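Local atomic coordinates of methionyl-tRNA formyltransferase (Clostridium thermocellum, PDB entry 1ZGH), a protein that probably transfers a formyl group from 10-formyltetrahydrofolate to the methionine carried by initiator tRNA, preparing it to start bacterial translation. Residues Leu117-Leu120 against Ile121-Gly124; Glu157-Phe160 against Met161-Ser164; Tyr212-Ile215 against Arg216-Gly220. All coordinates share one frame; numbering follows the deposited sequence.

Overall arrangement
The three interactions illustrate how short helix-internal contacts in separate parts of a chain can meet in one junction. Interactions 1 and 2 lie in the formyl transferase part of the chain, whereas interaction 3 lies in the methionyl-tRNA formyltransferase C-terminal part. Their centres stand about 15 Å (1 and 2), 10 Å (1 and 3) and 13 Å (2 and 3) apart. Leu117 packs on Ile159 and Phe160, and Ile121 on Ile159. Polar ties join interaction 3 to the other two: Gln118 NE2 lies 3.0 Å from Met217 O, a probable hydrogen bond, and Glu157 N lies 3.3 Å from Asp219 O, another probable one. Ile121 also rests against Asp213, Arg216 and Met217.

Interaction 1 of 3, residues Leu117-Leu120 against Ile121-Gly124; sequences LQNL and IERG
Asn119 O is gripped twice by Arg123, firmly by the side chain, whose NH1 donates to it at 2.9 Å, and weakly by the backbone N. The carbonyl oxygen lies at the edge of the guanidinium group and in its plane, but NH1 approaches from above the carbonyl plane. The same NH1 also donates to Asn119 OD1 at 3.1 Å, so one nitrogen bridges the backbone and side-chain oxygens of a single residue. The two side chains run alongside each other with amide and guanidinium planes 64° apart. A hydrogen bond from Asn119 ND2 to Gln193 O, together with the NH1 bond to OD1, would hold the amide in its rotation.

The arginine thus folds back over a helix end. Gly124, with positive phi, is the C-prime residue of a Schellman motif in which Gly124 N meets Ile121 O at 2.9 Å and Ile125 N reaches Leu120 O. One turn back, Leu117 CD1 presses on Ile121 CD1 at a tight 3.5 Å, the two side chains pointing the same way.

Helix 116-122 is wedged between its neighbours: Leu117 and Ile121 face helix 156-178, Ile121 also meets helix 208-217, and Leu120 and Arg123 touch Phe192 of strand 191-192.

Interaction 2 of 3, residues Glu157-Phe160 against Met161-Ser164; sequences EEIF and MRAS
Glu157 and Met161 lie one turn apart near the start of the long alpha-helix 156-178, which packs beside the mixed sheet of the Rossmann-like formyltransferase fold. The turn is regular: the amides of Met161, Arg162, Ala163 and Ser164 each donate to the carbonyl four residues earlier, as in Met161 N to Glu157 O at 2.9 Å.

Against this uniform backbone the side chains differ sharply. Met161, modelled as selenomethionine, runs straight through CG to SE and then bends at its last torsion (chi3 -63°), which turns the terminal methyl back toward the preceding turn. There CE meets Glu157 CG at 3.8 Å and hovers 3.5 Å from Glu157 O, the two side chains crossing at a slant. Glu157 is bent at its second torsion: its CG methylene faces the selenomethionine methyl, and at the far end of the side chain OE2 accepts a hydrogen bond from Glu221 N.

Arg162 starts out with CG anti to the backbone nitrogen (chi1 -177°), continues straight to CD, and then turns about the CG-CD bond (chi3 -53°). This turn folds the guanidinium over the preceding turn of helix, with Glu158 O and Ile159 CA beyond one face, toward its rim. NH1 donates to Asp151 O, at the end of strand 144-151, and to Tyr153 O just after it. Glu158 OE1 stays 5.1 Å from Arg162 NH2, too far for contact although the charges are opposite, and is held by Thr155 N.

Ile159 completes the arginine's setting, its CG1 methylene resting 3.7 Å from Arg162 NH1.

Interaction 3 of 3, residues Tyr212-Ile215 against Arg216-Gly220; sequences YDYI and RMLDG
Tyr212 O receives Arg216 N at 3.0 Å in a nearly straight bond (174°), and Asp213 O receives Met217 N, but the next amide, Leu218 N, makes only weak bonds to Tyr214 O and Ile215 O as helix 208-217 runs out.

Asp213 and Arg216 lie alongside each other in a side-on salt bridge. Arg216 CG stands between the backbone N and the carbonyl carbon (chi1 79°), and the chain then runs extended to NE, bringing NE and NH2 beside one oxygen. Asp213 OD1 is 2.9 Å from Arg216 NE and 3.0 Å from Arg216 NH2, at the guanidinium edge and in its plane. Both nitrogens approach from the same face of the carboxylate, whose plane is turned 69° from the guanidinium. Tyr212 slants across the arginine stem, its CE2 reaching Arg216 CD at 3.5 Å.

On another side, Met217, a selenomethionine, places its CE methyl squarely over the Tyr214 ring, 3.7 Å from the centroid. This is a CH-pi contact within a Met-aromatic pair; SE stands above the same ring, farther off.

Arg216 NH1 also donates to Leu152 O and Gly154 O. The arginine therefore ties this C-terminal helix to the formyl transferase region, while Asp213 probably offsets its positive charge where Lys126 comes close.

Interaction 1 of 3, residues Leu117-Leu120 against Ile121-Gly124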
loop_
_atom_site.group_PDB
_atom_site.type_symbol
_atom_site.label_atom_id
_atom_site.label_comp_id
_atom_site.label_asym_id
_atom_site.label_seq_id
_atom_site.Cartn_x
_atom_site.Cartn_y
_atom_site.Cartn_z
ATOM N N LEU A 117 -1.565 -5.661 -3.702
ATOM C CA LEU A 117 -2.765 -5.383 -4.500
ATOM C C LEU A 117 -2.835 -6.252 -5.757
ATOM O O LEU A 117 -3.854 -6.881 -6.019
ATOM C CB LEU A 117 -2.890 -3.905 -4.872
ATOM C CG LEU A 117 -4.072 -3.643 -5.845
ATOM C CD1 LEU A 117 -5.400 -4.110 -5.254
ATOM C CD2 LEU A 117 -4.129 -2.180 -6.110
ATOM N N GLN A 118 -1.736 -6.297 -6.498
ATOM C CA GLN A 118 -1.629 -7.080 -7.706
ATOM C C GLN A 118 -1.707 -8.569 -7.388
ATOM O O GLN A 118 -2.389 -9.314 -8.088
ATOM C CB GLN A 118 -0.333 -6.744 -8.477
ATOM C CG GLN A 118 -0.243 -5.311 -8.993
ATOM C CD GLN A 118 0.097 -4.269 -7.932
ATOM O OE1 GLN A 118 0.727 -4.598 -6.934
ATOM N NE2 GLN A 118 -0.339 -2.999 -8.133
ATOM N N ASN A 119 -1.078 -8.997 -6.296
ATOM C CA ASN A 119 -1.183 -10.398 -5.883
ATOM C C ASN A 119 -2.630 -10.809 -5.508
ATOM O O ASN A 119 -3.075 -11.920 -5.837
ATOM C CB ASN A 119 -0.218 -10.685 -4.754
ATOM C CG ASN A 119 1.164 -11.081 -5.255
ATOM O OD1 ASN A 119 1.311 -12.097 -5.974
ATOM N ND2 ASN A 119 2.178 -10.307 -4.883
ATOM N N LEU A 120 -3.381 -9.885 -4.892
ATOM C CA LEU A 120 -4.796 -10.136 -4.540
ATOM C C LEU A 120 -5.715 -10.186 -5.781
ATOM O O LEU A 120 -6.541 -11.082 -5.902
ATOM C CB LEU A 120 -5.304 -9.050 -3.583
ATOM C CG LEU A 120 -4.693 -9.112 -2.172
ATOM C CD1 LEU A 120 -4.917 -7.750 -1.472
ATOM C CD2 LEU A 120 -5.282 -10.264 -1.375
ATOM N N ILE A 121 -5.570 -9.195 -6.668
ATOM C CA ILE A 121 -6.375 -9.101 -7.891
ATOM C C ILE A 121 -6.078 -10.254 -8.851
ATOM O O ILE A 121 -7.027 -10.883 -9.324
ATOM C CB ILE A 121 -6.284 -7.734 -8.573
ATOM C CG1 ILE A 121 -6.929 -6.680 -7.672
ATOM C CG2 ILE A 121 -7.021 -7.739 -9.983
ATOM C CD1 ILE A 121 -6.833 -5.251 -8.204
ATOM N N GLU A 122 -4.805 -10.609 -9.059
ATOM C CA GLU A 122 -4.465 -11.898 -9.744
ATOM C C GLU A 122 -5.179 -13.114 -9.204
ATOM O O GLU A 122 -5.497 -14.060 -9.951
ATOM C CB GLU A 122 -2.976 -12.193 -9.635
ATOM C CG GLU A 122 -2.128 -11.411 -10.580
ATOM C CD GLU A 122 -0.686 -11.900 -10.537
ATOM O OE1 GLU A 122 -0.442 -13.113 -10.802
ATOM O OE2 GLU A 122 0.188 -11.080 -10.194
ATOM N N ARG A 123 -5.344 -13.181 -7.893
ATOM C CA ARG A 123 -6.007 -14.309 -7.290
ATOM C C ARG A 123 -7.551 -14.205 -7.373
ATOM O O ARG A 123 -8.227 -15.002 -6.772
ATOM C CB ARG A 123 -5.527 -14.518 -5.863
ATOM C CG ARG A 123 -4.083 -15.045 -5.801
ATOM C CD ARG A 123 -3.486 -14.979 -4.421
ATOM N NE ARG A 123 -2.167 -15.610 -4.363
ATOM C CZ ARG A 123 -1.069 -15.126 -4.941
ATOM N NH1 ARG A 123 -1.090 -13.985 -5.603
ATOM N NH2 ARG A 123 0.077 -15.782 -4.829
ATOM N N GLY A 124 -8.087 -13.235 -8.107
ATOM C CA GLY A 124 -9.538 -13.044 -8.199
ATOM C C GLY A 124 -10.226 -12.586 -6.909
ATOM O O GLY A 124 -11.442 -12.806 -6.734
#

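Interaction 2 of 3, residues Glu157-Phe160 against Met161-Ser164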
loop_
_atom_site.group_PDB
_atom_site.type_symbol
_atom_site.label_atom_id
_atom_site.label_comp_id
_atom_site.label_asym_id
_atom_site.label_seq_id
_atom_site.Cartn_x
_atom_site.Cartn_y
_atom_site.Cartn_z
ATOM N N GLU A 157 -5.044 3.145 -8.272
ATOM C CA GLU A 157 -5.162 4.446 -7.688
ATOM C C GLU A 157 -6.426 4.608 -6.859
ATOM O O GLU A 157 -6.347 5.105 -5.723
ATOM C CB GLU A 157 -5.025 5.582 -8.709
ATOM C CG GLU A 157 -4.973 7.020 -8.065
ATOM C CD GLU A 157 -3.931 7.923 -8.679
ATOM O OE1 GLU A 157 -4.020 9.145 -8.488
ATOM O OE2 GLU A 157 -2.996 7.411 -9.322
ATOM N N GLU A 158 -7.566 4.167 -7.395
ATOM C CA GLU A 158 -8.853 4.233 -6.696
ATOM C C GLU A 158 -8.845 3.384 -5.414
ATOM O O GLU A 158 -9.296 3.805 -4.349
ATOM C CB GLU A 158 -10.004 3.798 -7.642
ATOM C CG GLU A 158 -10.417 4.877 -8.639
ATOM C CD GLU A 158 -11.262 4.350 -9.815
ATOM O OE1 GLU A 158 -11.420 3.126 -9.915
ATOM O OE2 GLU A 158 -11.739 5.160 -10.628
ATOM N N ILE A 159 -8.243 2.208 -5.506
ATOM C CA ILE A 159 -8.196 1.285 -4.372
ATOM C C ILE A 159 -7.237 1.821 -3.299
ATOM O O ILE A 159 -7.554 1.787 -2.124
ATOM C CB ILE A 159 -7.742 -0.142 -4.845
ATOM C CG1 ILE A 159 -8.839 -0.773 -5.737
ATOM C CG2 ILE A 159 -7.398 -1.037 -3.630
ATOM C CD1 ILE A 159 -8.322 -1.931 -6.586
ATOM N N PHE A 160 -6.078 2.311 -3.711
ATOM C CA PHE A 160 -5.115 2.895 -2.753
ATOM C C PHE A 160 -5.687 4.137 -2.069
ATOM O O PHE A 160 -5.484 4.339 -0.863
ATOM C CB PHE A 160 -3.758 3.189 -3.411
ATOM C CG PHE A 160 -2.965 1.987 -3.758
ATOM C CD1 PHE A 160 -2.815 0.931 -2.864
ATOM C CD2 PHE A 160 -2.268 1.937 -4.958
ATOM C CE1 PHE A 160 -2.043 -0.154 -3.193
ATOM C CE2 PHE A 160 -1.506 0.855 -5.272
ATOM C CZ PHE A 160 -1.376 -0.182 -4.376
HETATM N N MSE A 161 -6.435 4.958 -2.802
HETATM C CA MSE A 161 -7.087 6.110 -2.166
HETATM C C MSE A 161 -8.214 5.697 -1.200
HETATM O O MSE A 161 -8.411 6.309 -0.168
HETATM C CB MSE A 161 -7.604 7.117 -3.217
HETATM C CG MSE A 161 -6.461 7.715 -4.028
HETATM SE SE MSE A 161 -7.153 9.066 -5.292
HETATM C CE MSE A 161 -8.161 8.092 -6.307
ATOM N N ARG A 162 -8.952 4.656 -1.555
ATOM C CA ARG A 162 -9.981 4.088 -0.688
ATOM C C ARG A 162 -9.347 3.543 0.618
ATOM O O ARG A 162 -9.845 3.808 1.717
ATOM C CB ARG A 162 -10.705 2.972 -1.470
ATOM C CG ARG A 162 -11.870 2.292 -0.773
ATOM C CD ARG A 162 -12.459 1.166 -1.699
ATOM N NE ARG A 162 -12.802 1.652 -3.037
ATOM C CZ ARG A 162 -12.637 1.002 -4.180
ATOM N NH1 ARG A 162 -12.185 -0.240 -4.188
ATOM N NH2 ARG A 162 -12.969 1.596 -5.335
ATOM N N ALA A 163 -8.221 2.848 0.487
ATOM C CA ALA A 163 -7.492 2.314 1.634
ATOM C C ALA A 163 -6.952 3.437 2.517
ATOM O O ALA A 163 -7.063 3.388 3.754
ATOM C CB ALA A 163 -6.369 1.451 1.151
ATOM N N SER A 164 -6.370 4.446 1.867
ATOM C CA SER A 164 -5.772 5.595 2.550
ATOM C C SER A 164 -6.820 6.298 3.407
ATOM O O SER A 164 -6.554 6.661 4.572
ATOM C CB SER A 164 -5.143 6.558 1.538
ATOM O OG SER A 164 -4.384 7.564 2.192
#

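Interaction 3 of 3, residues Tyr212-Ile215 against Arg216-Gly220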
loop_
_atom_site.group_PDB
_atom_site.type_symbol
_atom_site.label_atom_id
_atom_site.label_comp_id
_atom_site.label_asym_id
_atom_site.label_seq_id
_atom_site.Cartn_x
_atom_site.Cartn_y
_atom_site.Cartn_z
ATOM N N TYR A 212 -8.649 -7.011 -18.292
ATOM C CA TYR A 212 -9.210 -5.888 -17.557
ATOM C C TYR A 212 -8.547 -5.730 -16.160
ATOM O O TYR A 212 -8.139 -4.618 -15.799
ATOM C CB TYR A 212 -10.715 -6.076 -17.422
ATOM C CG TYR A 212 -11.446 -4.999 -16.646
ATOM C CD1 TYR A 212 -11.764 -3.788 -17.249
ATOM C CD2 TYR A 212 -11.826 -5.199 -15.311
ATOM C CE1 TYR A 212 -12.422 -2.843 -16.564
ATOM C CE2 TYR A 212 -12.472 -4.251 -14.603
ATOM C CZ TYR A 212 -12.779 -3.052 -15.232
ATOM O OH TYR A 212 -13.494 -2.084 -14.581
ATOM N N ASP A 213 -8.429 -6.845 -15.432
ATOM C CA ASP A 213 -7.789 -6.871 -14.097
ATOM C C ASP A 213 -6.378 -6.387 -14.190
ATOM O O ASP A 213 -5.982 -5.563 -13.388
ATOM C CB ASP A 213 -7.870 -8.253 -13.448
ATOM C CG ASP A 213 -9.262 -8.583 -12.962
ATOM O OD1 ASP A 213 -10.050 -7.641 -12.785
ATOM O OD2 ASP A 213 -9.580 -9.773 -12.780
ATOM N N TYR A 214 -5.612 -6.902 -15.165
ATOM C CA TYR A 214 -4.202 -6.450 -15.373
ATOM C C TYR A 214 -4.069 -4.938 -15.619
ATOM O O TYR A 214 -3.264 -4.265 -15.002
ATOM C CB TYR A 214 -3.505 -7.241 -16.498
ATOM C CG TYR A 214 -2.656 -8.370 -15.967
ATOM C CD1 TYR A 214 -3.237 -9.432 -15.273
ATOM C CD2 TYR A 214 -1.270 -8.381 -16.167
ATOM C CE1 TYR A 214 -2.448 -10.466 -14.757
ATOM C CE2 TYR A 214 -0.467 -9.419 -15.662
ATOM C CZ TYR A 214 -1.069 -10.444 -14.959
ATOM O OH TYR A 214 -0.318 -11.488 -14.499
ATOM N N ILE A 215 -4.879 -4.400 -16.533
ATOM C CA ILE A 215 -4.851 -2.982 -16.806
ATOM C C ILE A 215 -5.208 -2.145 -15.564
ATOM O O ILE A 215 -4.442 -1.237 -15.183
ATOM C CB ILE A 215 -5.769 -2.579 -17.979
ATOM C CG1 ILE A 215 -5.343 -3.313 -19.263
ATOM C CG2 ILE A 215 -5.729 -1.030 -18.145
ATOM C CD1 ILE A 215 -6.332 -3.128 -20.392
ATOM N N ARG A 216 -6.328 -2.460 -14.913
ATOM C CA ARG A 216 -6.743 -1.667 -13.755
ATOM C C ARG A 216 -5.781 -1.769 -12.546
ATOM O O ARG A 216 -5.575 -0.774 -11.870
ATOM C CB ARG A 216 -8.150 -2.003 -13.301
ATOM C CG ARG A 216 -8.300 -3.286 -12.469
ATOM C CD ARG A 216 -9.763 -3.628 -12.398
ATOM N NE ARG A 216 -10.030 -4.925 -11.781
ATOM C CZ ARG A 216 -10.157 -5.141 -10.478
ATOM N NH1 ARG A 216 -10.066 -4.156 -9.580
ATOM N NH2 ARG A 216 -10.433 -6.350 -10.071
HETATM N N MSE A 217 -5.218 -2.956 -12.317
HETATM C CA MSE A 217 -4.402 -3.228 -11.125
HETATM C C MSE A 217 -3.035 -2.550 -11.234
HETATM O O MSE A 217 -2.387 -2.352 -10.222
HETATM C CB MSE A 217 -4.230 -4.716 -10.848
HETATM C CG MSE A 217 -3.115 -5.414 -11.646
HETATM SE SE MSE A 217 -3.141 -7.347 -11.414
HETATM C CE MSE A 217 -1.307 -7.755 -12.229
ATOM N N LEU A 218 -2.633 -2.193 -12.460
ATOM C CA LEU A 218 -1.412 -1.432 -12.728
ATOM C C LEU A 218 -1.578 0.057 -13.083
ATOM O O LEU A 218 -0.582 0.738 -13.399
ATOM C CB LEU A 218 -0.609 -2.167 -13.807
ATOM C CG LEU A 218 -0.198 -3.578 -13.383
ATOM C CD1 LEU A 218 0.146 -4.456 -14.583
ATOM C CD2 LEU A 218 0.916 -3.558 -12.389
ATOM N N ASP A 219 -2.824 0.553 -13.008
ATOM C CA ASP A 219 -3.214 1.900 -13.345
ATOM C C ASP A 219 -3.215 2.759 -12.082
ATOM O O ASP A 219 -4.239 2.960 -11.421
ATOM C CB ASP A 219 -4.553 1.851 -14.065
ATOM C CG ASP A 219 -4.979 3.173 -14.671
ATOM O OD1 ASP A 219 -4.268 4.221 -14.542
ATOM O OD2 ASP A 219 -6.087 3.187 -15.261
ATOM N N GLY A 220 -2.036 3.282 -11.756
ATOM C CA GLY A 220 -1.892 4.161 -10.596
ATOM C C GLY A 220 -0.525 4.807 -10.525
ATOM O O GLY A 220 0.427 4.315 -11.126
#